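Local coordinates for Lmo2125 protein (Listeria monocytogenes serovar 1/2a, PDB 5TU0) that binds maltose and probably delivers it to a membrane transporter for uptake, as an extracellular lipoprotein of the bacterial solute-binding protein 1 family, at residues D91-D96 against A313-R318. The protein carries 2 engineered substitutions. Residues are numbered along the deposited sequence; the frame is centred on the assembly and turned at random.
Sequences DYDEKD and ANLKAR
At the N-terminal start of helix 315-323, Asp91, ahead of helix 94-99, meets the helix's first backbone amide. Leu315 N donates to Asp91 O over 2.8 Å, and an N-H...O angle of 173° shows the bond to be almost straight. The Asp91 carboxylate meets the residue after Leu315: Lys316 bends at each of its last three torsions (chi2 -65°), which brings NZ back to a salt bridge with Asp91 OD1 at 2.8 Å, on the anti side but out of the carboxylate plane. Asn314, the N-cap, accepts from Ala317 N through OD1, while its ND2 is bonded to Thr296 O.

A second salt bridge joins Asp96 OD2 to Arg318 NH2 at 2.9 Å. The oxygen lies in the guanidinium plane, yet NH2 approaches from 39° out of the carboxylate plane. The same NH2 donates to Ala313 O, and Leu315 CD2 sits 3.6 Å above one guanidinium face, so together they probably limit its rotation. One water donates to Asp93 OD2 and Asp96 OD2 and accepts from Arg318 NH1; another links Asp93 N to Ala313 O. Tyr336 OH holds Asp96 OD1. This is an Asn-capped helix N-terminus, joined by a backbone bond and a salt bridge to the segment before helix 94-99, and by a second salt bridge to its first turn, within a periplasmic-binding-protein fold.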
ATOM      1  N   ASP A  91      19.516  -7.412   5.502  1.00 36.82           N
ATOM      2  CA  ASP A  91      18.629  -6.562   6.284  1.00 37.71           C
ATOM      3  C   ASP A  91      17.220  -6.475   5.697  1.00 35.51           C
ATOM      4  O   ASP A  91      16.464  -5.573   6.057  1.00 35.31           O
ATOM      5  CB  ASP A  91      19.237  -5.160   6.406  1.00 39.09           C
ATOM      6  CG  ASP A  91      20.594  -5.169   7.082  1.00 42.07           C
ATOM      7  OD1 ASP A  91      20.778  -5.885   8.090  1.00 43.83           O
ATOM      8  OD2 ASP A  91      21.478  -4.430   6.608  1.00 48.13           O
ATOM      9  N   TYR A  92      16.864  -7.402   4.807  1.00 34.08           N
ATOM     10  CA  TYR A  92      15.523  -7.436   4.226  1.00 33.27           C
ATOM     11  C   TYR A  92      14.829  -8.786   4.446  1.00 34.83           C
ATOM     12  O   TYR A  92      15.436  -9.844   4.225  1.00 37.42           O
ATOM     13  CB  TYR A  92      15.557  -7.273   2.706  1.00 31.40           C
ATOM     14  CG  TYR A  92      15.940  -5.927   2.122  1.00 30.48           C
ATOM     15  CD1 TYR A  92      15.371  -4.747   2.582  1.00 30.47           C
ATOM     16  CD2 TYR A  92      16.753  -5.864   0.989  1.00 30.17           C
ATOM     17  CE1 TYR A  92      15.695  -3.524   2.003  1.00 30.04           C
ATOM     18  CE2 TYR A  92      17.085  -4.653   0.399  1.00 29.79           C
ATOM     19  CZ  TYR A  92      16.553  -3.486   0.903  1.00 29.78           C
ATOM     20  OH  TYR A  92      16.870  -2.292   0.290  1.00 28.00           O
ATOM     21  N   ASP A  93      13.564  -8.747   4.848  1.00 34.66           N
ATOM     22  CA  ASP A  93      12.745  -9.956   4.928  1.00 37.12           C
ATOM     23  C   ASP A  93      12.538 -10.466   3.502  1.00 36.09           C
ATOM     24  O   ASP A  93      12.560  -9.686   2.553  1.00 34.47           O
ATOM     25  CB  ASP A  93      11.340  -9.655   5.515  1.00 38.26           C
ATOM     26  CG  ASP A  93      11.317  -9.548   7.051  1.00 41.75           C
ATOM     27  OD1 ASP A  93      12.119 -10.221   7.745  1.00 43.94           O
ATOM     28  OD2 ASP A  93      10.441  -8.813   7.572  1.00 43.41           O
ATOM     29  N   GLU A  94      12.297 -11.764   3.358  1.00 37.75           N
ATOM     30  CA  GLU A  94      11.995 -12.362   2.052  1.00 38.30           C
ATOM     31  C   GLU A  94      10.798 -11.671   1.365  1.00 34.60           C
ATOM     32  O   GLU A  94      10.757 -11.547   0.145  1.00 32.08           O
ATOM     33  CB  GLU A  94      11.725 -13.863   2.200  1.00 43.10           C
ATOM     34  CG  GLU A  94      12.968 -14.649   2.601  1.00 48.70           C
ATOM     35  CD  GLU A  94      12.740 -16.155   2.681  1.00 54.46           C
ATOM     36  OE1 GLU A  94      11.742 -16.597   3.305  1.00 59.00           O
ATOM     37  OE2 GLU A  94      13.587 -16.907   2.144  1.00 58.70           O
ATOM     38  N   LYS A  95       9.833 -11.222   2.157  1.00 32.64           N
ATOM     39  CA  LYS A  95       8.661 -10.547   1.610  1.00 31.93           C
ATOM     40  C   LYS A  95       9.045  -9.276   0.867  1.00 30.25           C
ATOM     41  O   LYS A  95       8.505  -8.979  -0.187  1.00 29.70           O
ATOM     42  CB  LYS A  95       7.695 -10.182   2.734  1.00 33.18           C
ATOM     43  CG  LYS A  95       6.380  -9.588   2.253  1.00 33.35           C
ATOM     44  CD  LYS A  95       5.567  -9.014   3.409  1.00 34.59           C
ATOM     45  CE  LYS A  95       5.171 -10.061   4.422  1.00 36.60           C
ATOM     46  NZ  LYS A  95       4.336  -9.469   5.505  1.00 37.67           N
ATOM     47  N   ASP A  96       9.978  -8.519   1.427  1.00 30.13           N
ATOM     48  CA  ASP A  96      10.395  -7.266   0.811  1.00 28.77           C
ATOM     49  C   ASP A  96      11.259  -7.485  -0.421  1.00 27.97           C
ATOM     50  O   ASP A  96      11.200  -6.696  -1.357  1.00 26.51           O
ATOM     51  CB  ASP A  96      11.011  -6.372   1.869  1.00 29.85           C
ATOM     52  CG  ASP A  96       9.960  -5.966   2.932  1.00 32.30           C
ATOM     53  OD1 ASP A  96       8.804  -5.678   2.515  1.00 33.57           O
ATOM     54  OD2 ASP A  96      10.267  -5.958   4.141  1.00 31.70           O
ATOM     55  N   ALA A 313      12.243   0.162   4.936  1.00 28.53           N
ATOM     56  CA  ALA A 313      12.226  -1.236   4.521  1.00 28.53           C
ATOM     57  C   ALA A 313      13.354  -1.996   5.218  1.00 28.27           C
ATOM     58  O   ALA A 313      13.171  -3.130   5.638  1.00 28.28           O
ATOM     59  CB  ALA A 313      12.385  -1.343   3.016  1.00 27.60           C
ATOM     60  N   ASN A 314      14.520  -1.361   5.336  1.00 29.02           N
ATOM     61  CA  ASN A 314      15.698  -1.973   5.989  1.00 30.24           C
ATOM     62  C   ASN A 314      15.299  -2.323   7.421  1.00 31.57           C
ATOM     63  O   ASN A 314      14.833  -1.455   8.154  1.00 30.68           O
ATOM     64  CB  ASN A 314      16.898  -0.991   5.931  1.00 30.35           C
ATOM     65  CG  ASN A 314      18.150  -1.534   6.584  1.00 31.00           C
ATOM     66  OD1 ASN A 314      18.115  -1.978   7.730  1.00 32.93           O
ATOM     67  ND2 ASN A 314      19.284  -1.467   5.873  1.00 30.90           N
ATOM     68  N   LEU A 315      15.450  -3.595   7.796  1.00 32.18           N
ATOM     69  CA  LEU A 315      15.010  -4.065   9.118  1.00 34.21           C
ATOM     70  C   LEU A 315      15.738  -3.416  10.297  1.00 35.20           C
ATOM     71  O   LEU A 315      15.111  -3.133  11.314  1.00 35.30           O
ATOM     72  CB  LEU A 315      15.105  -5.593   9.213  1.00 35.42           C
ATOM     73  CG  LEU A 315      14.195  -6.360   8.253  1.00 35.89           C
ATOM     74  CD1 LEU A 315      14.478  -7.855   8.296  1.00 37.74           C
ATOM     75  CD2 LEU A 315      12.729  -6.090   8.539  1.00 35.74           C
ATOM     76  N   LYS A 316      17.049  -3.177  10.168  1.00 36.18           N
ATOM     77  CA  LYS A 316      17.794  -2.538  11.252  1.00 37.11           C
ATOM     78  C   LYS A 316      17.211  -1.135  11.468  1.00 35.64           C
ATOM     79  O   LYS A 316      17.015  -0.697  12.604  1.00 35.53           O
ATOM     80  CB  LYS A 316      19.301  -2.427  10.939  1.00 40.19           C
ATOM     81  CG  LYS A 316      20.039  -3.672  10.424  1.00 42.36           C
ATOM     82  CD  LYS A 316      20.137  -4.836  11.398  1.00 45.98           C
ATOM     83  CE  LYS A 316      18.978  -5.826  11.318  1.00 47.74           C
ATOM     84  NZ  LYS A 316      18.955  -6.625  10.047  1.00 47.48           N
ATOM     85  N   ALA A 317      16.953  -0.431  10.363  1.00 33.31           N
ATOM     86  CA  ALA A 317      16.366   0.914  10.404  1.00 33.09           C
ATOM     87  C   ALA A 317      14.915   0.873  10.870  1.00 32.59           C
ATOM     88  O   ALA A 317      14.453   1.790  11.535  1.00 31.55           O
ATOM     89  CB  ALA A 317      16.448   1.582   9.042  1.00 31.75           C
ATOM     90  N   ARG A 318      14.193  -0.190  10.509  1.00 32.48           N
ATOM     91  CA  ARG A 318      12.790  -0.308  10.930  1.00 33.28           C
ATOM     92  C   ARG A 318      12.679  -0.492  12.456  1.00 35.01           C
ATOM     93  O   ARG A 318      11.761   0.051  13.079  1.00 35.22           O
ATOM     94  CB  ARG A 318      12.092  -1.447  10.195  1.00 32.92           C
ATOM     95  CG  ARG A 318      10.580  -1.401  10.314  1.00 32.68           C
ATOM     96  CD  ARG A 318       9.939  -2.599   9.633  1.00 32.70           C
ATOM     97  NE  ARG A 318      10.415  -2.817   8.261  1.00 32.24           N
ATOM     98  CZ  ARG A 318      10.035  -3.839   7.494  1.00 31.34           C
ATOM     99  NH1 ARG A 318       9.161  -4.729   7.946  1.00 30.73           N
ATOM    100  NH2 ARG A 318      10.548  -3.975   6.275  1.00 30.92           N
TER
HETATM  101  O   HOH W   1      12.672  -5.875   4.936  1.00 33.66           O
HETATM  102  O   HOH W   2       8.939  -7.075   6.219  1.00 34.59           O